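PDB 3O0Y: lipoprotein from Colwellia psychrerythraea, which is of unknown function, though it is a putative lipoprotein from a family in the peptidase MA clan and may therefore be related to metallopeptidases. Local coordinates for residues A[39-42]-A[43-46]; A[342-345]-A[346-349]; A[542-545]-A[546-549]. All blocks are in the same frame, centred on the assembly; numbering follows the deposited sequence.

Contact 1 (A[39-42]-A[43-46]); sequences KQSL and FKQR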
# COMPACT_ATOMS: atom_id res chain seq x y z
N LYS A 39 0.06 -17.49 -10.39
CA LYS A 39 0.88 -16.37 -10.81
C LYS A 39 0.54 -15.90 -12.24
O LYS A 39 0.32 -14.71 -12.46
CB LYS A 39 2.32 -16.81 -10.74
CG LYS A 39 3.25 -15.79 -11.38
CD LYS A 39 4.64 -16.34 -11.34
CE LYS A 39 5.26 -16.67 -12.55
NZ LYS A 39 6.82 -16.70 -12.46
N GLN A 40 0.51 -16.83 -13.20
CA GLN A 40 0.41 -16.48 -14.62
C GLN A 40 -0.99 -15.95 -14.95
O GLN A 40 -1.14 -14.97 -15.69
CB GLN A 40 0.85 -17.65 -15.50
CG GLN A 40 2.33 -17.98 -15.27
CD GLN A 40 2.93 -18.92 -16.27
OE1 GLN A 40 2.26 -19.82 -16.79
NE2 GLN A 40 4.23 -18.78 -16.49
N SER A 41 -1.98 -16.53 -14.33
CA SER A 41 -3.35 -16.12 -14.60
C SER A 41 -3.66 -14.74 -14.01
O SER A 41 -4.35 -13.93 -14.65
CB SER A 41 -4.35 -17.11 -14.06
OG SER A 41 -4.34 -18.24 -14.89
N LEU A 42 -3.20 -14.49 -12.80
CA LEU A 42 -3.45 -13.19 -12.17
C LEU A 42 -2.76 -12.13 -13.01
O LEU A 42 -3.38 -11.12 -13.36
CB LEU A 42 -2.89 -13.17 -10.74
CG LEU A 42 -3.06 -11.87 -9.98
CD1 LEU A 42 -4.54 -11.41 -9.88
CD2 LEU A 42 -2.32 -11.96 -8.61
N PHE A 43 -1.47 -12.33 -13.26
CA PHE A 43 -0.72 -11.29 -13.96
C PHE A 43 -1.09 -11.08 -15.45
O PHE A 43 -0.98 -9.96 -15.93
CB PHE A 43 0.76 -11.49 -13.82
CG PHE A 43 1.28 -11.06 -12.51
CD1 PHE A 43 1.74 -11.98 -11.59
CD2 PHE A 43 1.28 -9.71 -12.18
CE1 PHE A 43 2.24 -11.55 -10.36
CE2 PHE A 43 1.83 -9.27 -11.02
CZ PHE A 43 2.30 -10.19 -10.08
N LYS A 44 -1.52 -12.12 -16.15
CA LYS A 44 -2.07 -11.91 -17.50
C LYS A 44 -3.26 -10.96 -17.49
O LYS A 44 -3.47 -10.23 -18.44
CB LYS A 44 -2.59 -13.22 -18.11
CG LYS A 44 -1.62 -14.26 -18.52
CD LYS A 44 -2.50 -15.61 -18.78
CE LYS A 44 -1.70 -16.96 -18.66
NZ LYS A 44 -2.46 -18.16 -18.05
N GLN A 45 -4.06 -11.03 -16.45
CA GLN A 45 -5.24 -10.19 -16.29
C GLN A 45 -4.99 -8.88 -15.55
O GLN A 45 -5.89 -8.06 -15.35
CB GLN A 45 -6.33 -11.00 -15.62
CG GLN A 45 -6.69 -12.18 -16.49
CD GLN A 45 -7.73 -13.05 -15.91
OE1 GLN A 45 -7.43 -14.19 -15.48
NE2 GLN A 45 -8.96 -12.59 -15.90
N ARG A 46 -3.75 -8.73 -15.07
CA ARG A 46 -3.32 -7.53 -14.36
C ARG A 46 -1.97 -7.13 -14.91
O ARG A 46 -0.95 -7.04 -14.19
CB ARG A 46 -3.25 -7.76 -12.83
CG ARG A 46 -4.58 -7.98 -12.21
CD ARG A 46 -5.40 -6.72 -12.15
NE ARG A 46 -6.66 -6.86 -11.45
CZ ARG A 46 -7.82 -7.18 -12.04
NH1 ARG A 46 -7.88 -7.51 -13.32
NH2 ARG A 46 -8.94 -7.20 -11.32

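Contact 2 (A[342-345]-A[346-349]); sequences NEEP and RFLY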
# COMPACT_ATOMS: atom_id res chain seq x y z
N ASN A 342 4.64 22.11 16.16
CA ASN A 342 4.74 22.19 14.70
C ASN A 342 4.83 23.67 14.25
O ASN A 342 5.25 23.92 13.12
CB ASN A 342 3.54 21.51 14.15
CG ASN A 342 3.71 20.90 12.75
OD1 ASN A 342 4.37 21.46 11.86
ND2 ASN A 342 2.93 19.83 12.52
N GLU A 343 4.55 24.65 15.12
CA GLU A 343 4.65 26.05 14.78
C GLU A 343 6.01 26.64 15.06
O GLU A 343 6.33 27.74 14.56
CB GLU A 343 3.60 26.88 15.49
CG GLU A 343 2.21 26.29 15.43
CD GLU A 343 1.40 26.68 14.26
OE1 GLU A 343 2.03 27.24 13.30
OE2 GLU A 343 0.13 26.43 14.31
N GLU A 344 6.89 25.91 15.77
CA GLU A 344 8.12 26.53 16.16
C GLU A 344 9.19 26.48 15.12
O GLU A 344 9.36 25.47 14.43
CB GLU A 344 8.66 25.86 17.45
CG GLU A 344 7.67 25.99 18.62
CD GLU A 344 8.13 25.29 19.91
OE1 GLU A 344 9.25 24.67 19.90
OE2 GLU A 344 7.32 25.34 20.91
N PRO A 345 9.96 27.59 14.97
CA PRO A 345 10.88 27.60 13.89
C PRO A 345 11.97 26.51 13.91
O PRO A 345 12.47 26.12 12.86
CB PRO A 345 11.52 29.01 13.95
CG PRO A 345 11.08 29.60 15.16
CD PRO A 345 9.89 28.88 15.67
N ARG A 346 12.39 26.05 15.10
CA ARG A 346 13.38 25.04 15.17
C ARG A 346 12.91 23.73 14.50
O ARG A 346 13.75 22.91 14.26
CB ARG A 346 13.76 24.75 16.63
CG ARG A 346 12.64 24.25 17.45
CD ARG A 346 13.06 24.12 18.94
NE ARG A 346 11.91 23.91 19.81
CZ ARG A 346 11.97 23.35 21.02
NH1 ARG A 346 13.13 22.91 21.57
NH2 ARG A 346 10.85 23.25 21.68
N PHE A 347 11.62 23.56 14.29
CA PHE A 347 11.04 22.32 13.73
C PHE A 347 10.61 22.46 12.27
O PHE A 347 9.96 21.54 11.73
CB PHE A 347 9.92 21.74 14.59
CG PHE A 347 10.35 21.39 15.98
CD1 PHE A 347 11.45 20.55 16.19
CD2 PHE A 347 9.69 21.91 17.10
CE1 PHE A 347 11.86 20.25 17.46
CE2 PHE A 347 10.09 21.58 18.36
CZ PHE A 347 11.19 20.78 18.56
N LEU A 348 10.96 23.57 11.63
CA LEU A 348 10.45 23.85 10.25
C LEU A 348 11.60 24.10 9.32
O LEU A 348 12.48 24.99 9.56
CB LEU A 348 9.55 25.07 10.25
CG LEU A 348 8.24 24.96 10.98
CD1 LEU A 348 7.64 26.38 11.13
CD2 LEU A 348 7.34 23.91 10.28
N TYR A 349 11.66 23.34 8.22
CA TYR A 349 12.53 23.68 7.14
C TYR A 349 12.03 24.91 6.42
O TYR A 349 10.80 25.15 6.35
CB TYR A 349 12.64 22.49 6.14
CG TYR A 349 13.20 21.21 6.68
CD1 TYR A 349 14.56 21.08 6.87
CD2 TYR A 349 12.37 20.18 7.09
CE1 TYR A 349 15.09 19.91 7.37
CE2 TYR A 349 12.88 18.97 7.58
CZ TYR A 349 14.25 18.88 7.74
OH TYR A 349 14.79 17.73 8.27

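Contact 3 (A[542-545]-A[546-549]); sequences EIER and YMAW. With SO4 (sulfate ion), chain D.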
# COMPACT_ATOMS: atom_id res chain seq x y z
N GLU A 542 -7.34 11.27 5.11
CA GLU A 542 -7.29 9.99 5.75
C GLU A 542 -8.66 9.38 5.96
O GLU A 542 -8.92 8.19 5.63
CB GLU A 542 -6.58 10.10 7.09
CG GLU A 542 -5.14 10.49 7.01
CD GLU A 542 -4.26 9.39 6.53
OE1 GLU A 542 -4.47 8.18 6.87
OE2 GLU A 542 -3.36 9.76 5.78
N ILE A 543 -9.57 10.15 6.56
CA ILE A 543 -10.92 9.61 6.81
C ILE A 543 -11.59 9.19 5.48
O ILE A 543 -12.15 8.10 5.37
CB ILE A 543 -11.82 10.64 7.59
CG1 ILE A 543 -11.24 10.89 8.98
CG2 ILE A 543 -13.36 10.18 7.57
CD1 ILE A 543 -10.86 9.63 9.81
N GLU A 544 -11.44 9.98 4.41
CA GLU A 544 -12.00 9.58 3.12
C GLU A 544 -11.33 8.33 2.51
O GLU A 544 -11.95 7.52 1.87
CB GLU A 544 -12.05 10.74 2.13
CG GLU A 544 -12.98 11.90 2.71
CD GLU A 544 -13.14 13.12 1.84
OE1 GLU A 544 -12.64 13.09 0.69
OE2 GLU A 544 -13.86 14.06 2.26
N ARG A 545 -10.04 8.18 2.74
CA ARG A 545 -9.32 6.96 2.39
C ARG A 545 -9.97 5.77 3.12
O ARG A 545 -10.22 4.73 2.49
CB ARG A 545 -7.83 7.09 2.80
CG ARG A 545 -7.10 5.79 2.97
CD ARG A 545 -5.66 6.05 3.43
NE ARG A 545 -5.07 4.87 4.00
CZ ARG A 545 -3.80 4.81 4.36
NH1 ARG A 545 -3.34 3.72 4.90
NH2 ARG A 545 -3.03 5.88 4.18
N TYR A 546 -10.20 5.89 4.42
CA TYR A 546 -10.70 4.75 5.23
C TYR A 546 -12.06 4.34 4.74
O TYR A 546 -12.44 3.14 4.70
CB TYR A 546 -10.75 5.04 6.72
CG TYR A 546 -9.41 5.52 7.28
CD1 TYR A 546 -8.21 5.22 6.70
CD2 TYR A 546 -9.40 6.35 8.37
CE1 TYR A 546 -7.03 5.73 7.24
CE2 TYR A 546 -8.21 6.86 8.90
CZ TYR A 546 -7.07 6.57 8.32
OH TYR A 546 -5.92 7.16 8.89
N MET A 547 -12.81 5.34 4.32
CA MET A 547 -14.18 5.12 3.77
C MET A 547 -14.11 4.30 2.46
O MET A 547 -14.95 3.46 2.24
CB MET A 547 -14.92 6.44 3.52
CG MET A 547 -15.36 7.22 4.77
SD MET A 547 -15.86 9.00 4.50
CE MET A 547 -17.11 8.71 3.17
N ALA A 548 -13.09 4.51 1.64
CA ALA A 548 -12.91 3.80 0.34
C ALA A 548 -12.25 2.46 0.52
O ALA A 548 -12.39 1.59 -0.34
CB ALA A 548 -12.01 4.66 -0.62
N TRP A 549 -11.45 2.30 1.59
CA TRP A 549 -10.65 1.09 1.88
C TRP A 549 -10.98 0.45 3.23
O TRP A 549 -10.13 0.32 4.09
CB TRP A 549 -9.16 1.41 1.89
CG TRP A 549 -8.55 1.83 0.64
CD1 TRP A 549 -9.07 1.74 -0.63
CD2 TRP A 549 -7.22 2.35 0.47
NE1 TRP A 549 -8.18 2.22 -1.55
CE2 TRP A 549 -7.04 2.61 -0.90
CE3 TRP A 549 -6.19 2.66 1.35
CZ2 TRP A 549 -5.86 3.15 -1.39
CZ3 TRP A 549 -5.04 3.22 0.87
CH2 TRP A 549 -4.86 3.43 -0.50
S SO4 D . 0.63 4.87 5.69
O1 SO4 D . 0.80 4.66 7.15
O2 SO4 D . 1.74 5.63 5.22
O3 SO4 D . 0.68 3.60 4.93
O4 SO4 D . -0.68 5.38 5.40

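Contact 1 (A[39-42]-A[43-46])
The Phe43 ring meets Lys39 along its edge: Lys39 O lies near the ring plane, 3.2 Å from Phe43 CD1, and the Lys39 methylene CG reaches the same ring carbon at 4.1 Å. Farther out the ring packs among Phe459, Leu460, Ala50 and Tyr53. The second flat group, the Arg46 guanidinium, has Gln45 O close to its plane and donates to it from NH1 at 2.9 Å, while NH2 forms a salt bridge with Glu76 and a hydrogen bond to Ile127 O. This is the last turn of alpha-helix 27-44. Phe43 N bonds Lys39 O; the bond from Lys44 N to Gln40 O measures 2.9 Å. Arg46 takes the N-cap position of helix 47-53. With its CG beside the backbone N (chi1 -70°), Lys44 runs back over the Gln40 carbonyl and also touches Ile60. Lys44 CG lies 3.0 Å from Gln40 O. With an alanine in place of Lys44, the methylenes over Gln40 O would be gone, and that side of the carbonyl would probably lose its cover and Ile60 a neighbour. Leu42 CD1 rests 4.1 Å from Arg46 CG. The chemistry implies a fraying helix end: two sound i to i+4 bonds give way to weak ones from Gln45 N to Ser41 O and Leu42 O, lysine methylenes lie against carbonyl and ring, and the Arg46-Glu76 salt bridge follows just past the end.

Contact 2 (A[342-345]-A[346-349])
Glu344 OE1 is gripped by two nitrogens of Arg346, NE and NH2, each 2.8 Å from it. This is a side-on salt bridge in which both N-H groups bond to the one oxygen, which lies in the guanidinium plane; OE1 offers its syn lone pair to NH2, whereas NE approaches nearly along the C-O axis. Carboxylate and guanidinium are almost coplanar, 18° apart, and the two chains run side by side in the same direction. The other carboxylate oxygen, OE2, is hydrogen-bonded to Tyr329 OH, so the charge of Glu344 has partners at both oxygens. Arg346 reaches this position with CG in the crowded place between backbone N and carbonyl carbon (chi1 61°) and the rest of the chain stretched out to NE. That course takes CG across the Phe347 ring, 3.7 Å above its centre, while Phe347 CZ lies over one face of the guanidinium, toward its rim. Phe492 adds a cation-pi contact with Arg346, and Phe430 meets Phe347 edge-to-face. The backbone beneath is a short 3-10 turn in the loop between helices 334-342 and 353-373, led by Pro345: Phe347 N bonds Glu344 O at 3.0 Å, and Leu348 N bonds Pro345 O at 3.2 Å. Past the turn, Leu348 folds back against the carbonyls that enter it, CD2 lying 3.5 Å from Asn342 O and CG 3.7 Å from Glu344 O.

Contact 3 (A[542-545]-A[546-549])
Tyr546 turns its CG beside the backbone N (chi1 -55°), which swings the ring back over Glu542, while Arg545 holds CG anti to its N (chi1 158°) and extends past Trp549. Both belong to the C-terminal stretch of alpha-helix 536-548, where the i to i+4 bonds Tyr546 N to Glu542 O, Met547 N to Ile543 O and Ala548 N to Glu544 O carry the backbone, and Trp549 N still bonds Arg545 O as its residue leaves helical geometry. Glu542 O does double duty: it accepts the Tyr546 N-H and also lies 3.1 Å above the centre of the Tyr546 ring. Beyond the ring, Tyr546 OH donates a weak bond of 2.7 Å to Glu542 OE1. Arg507 ties both ends together, through a salt bridge to Glu542 OE1 and a hydrogen bond to Tyr546 OH. Ile543 CD1 packs on Tyr546 CD2 at 3.9 Å, and Ile543 CG2 lies near Met547 SD. On the other flank Trp549 CZ3 comes over one face of the Arg545 guanidinium, 3.5 Å from NE, with the two planes steeply inclined to each other; the indole NE1 is hydrogen-bonded to Asn142 OD1. A sulfate, probably from the crystallisation liquor, is hydrogen-bonded to Arg545 and also to Arg504, Arg507 and Tyr556; such a cluster would suit an anion, although no function is established for it. Glu542 OE1 also sits 3.8 Å from Arg545 NH2, a long salt bridge well out of the guanidinium plane. In that plane, by contrast, Arg545 NH2 bonds sulfate O4 at 2.7 Å, joined by a weaker bond from NH1.

How the contacts relate
The three contacts come in series along one largely helical chain. Contact 1 ends helix 27-44 near the N-terminus, contact 2 is a 3-10 turn in a surface loop between helices 334-342 and 353-373, and contact 3 closes helix 536-548. Contacts 1 and 2 lie on opposite sides of the chain's centre, their centres about 48 Å apart. Contact 3, the most central, has its centre about 28 Å from that of contact 1 and about 29 Å from that of contact 2, with nearest atoms about 14 Å away in both cases. None touches another: they are independent local arrangements, two at C-terminal helix ends and one in a loop, and only contact 3 borders the bound sulfate.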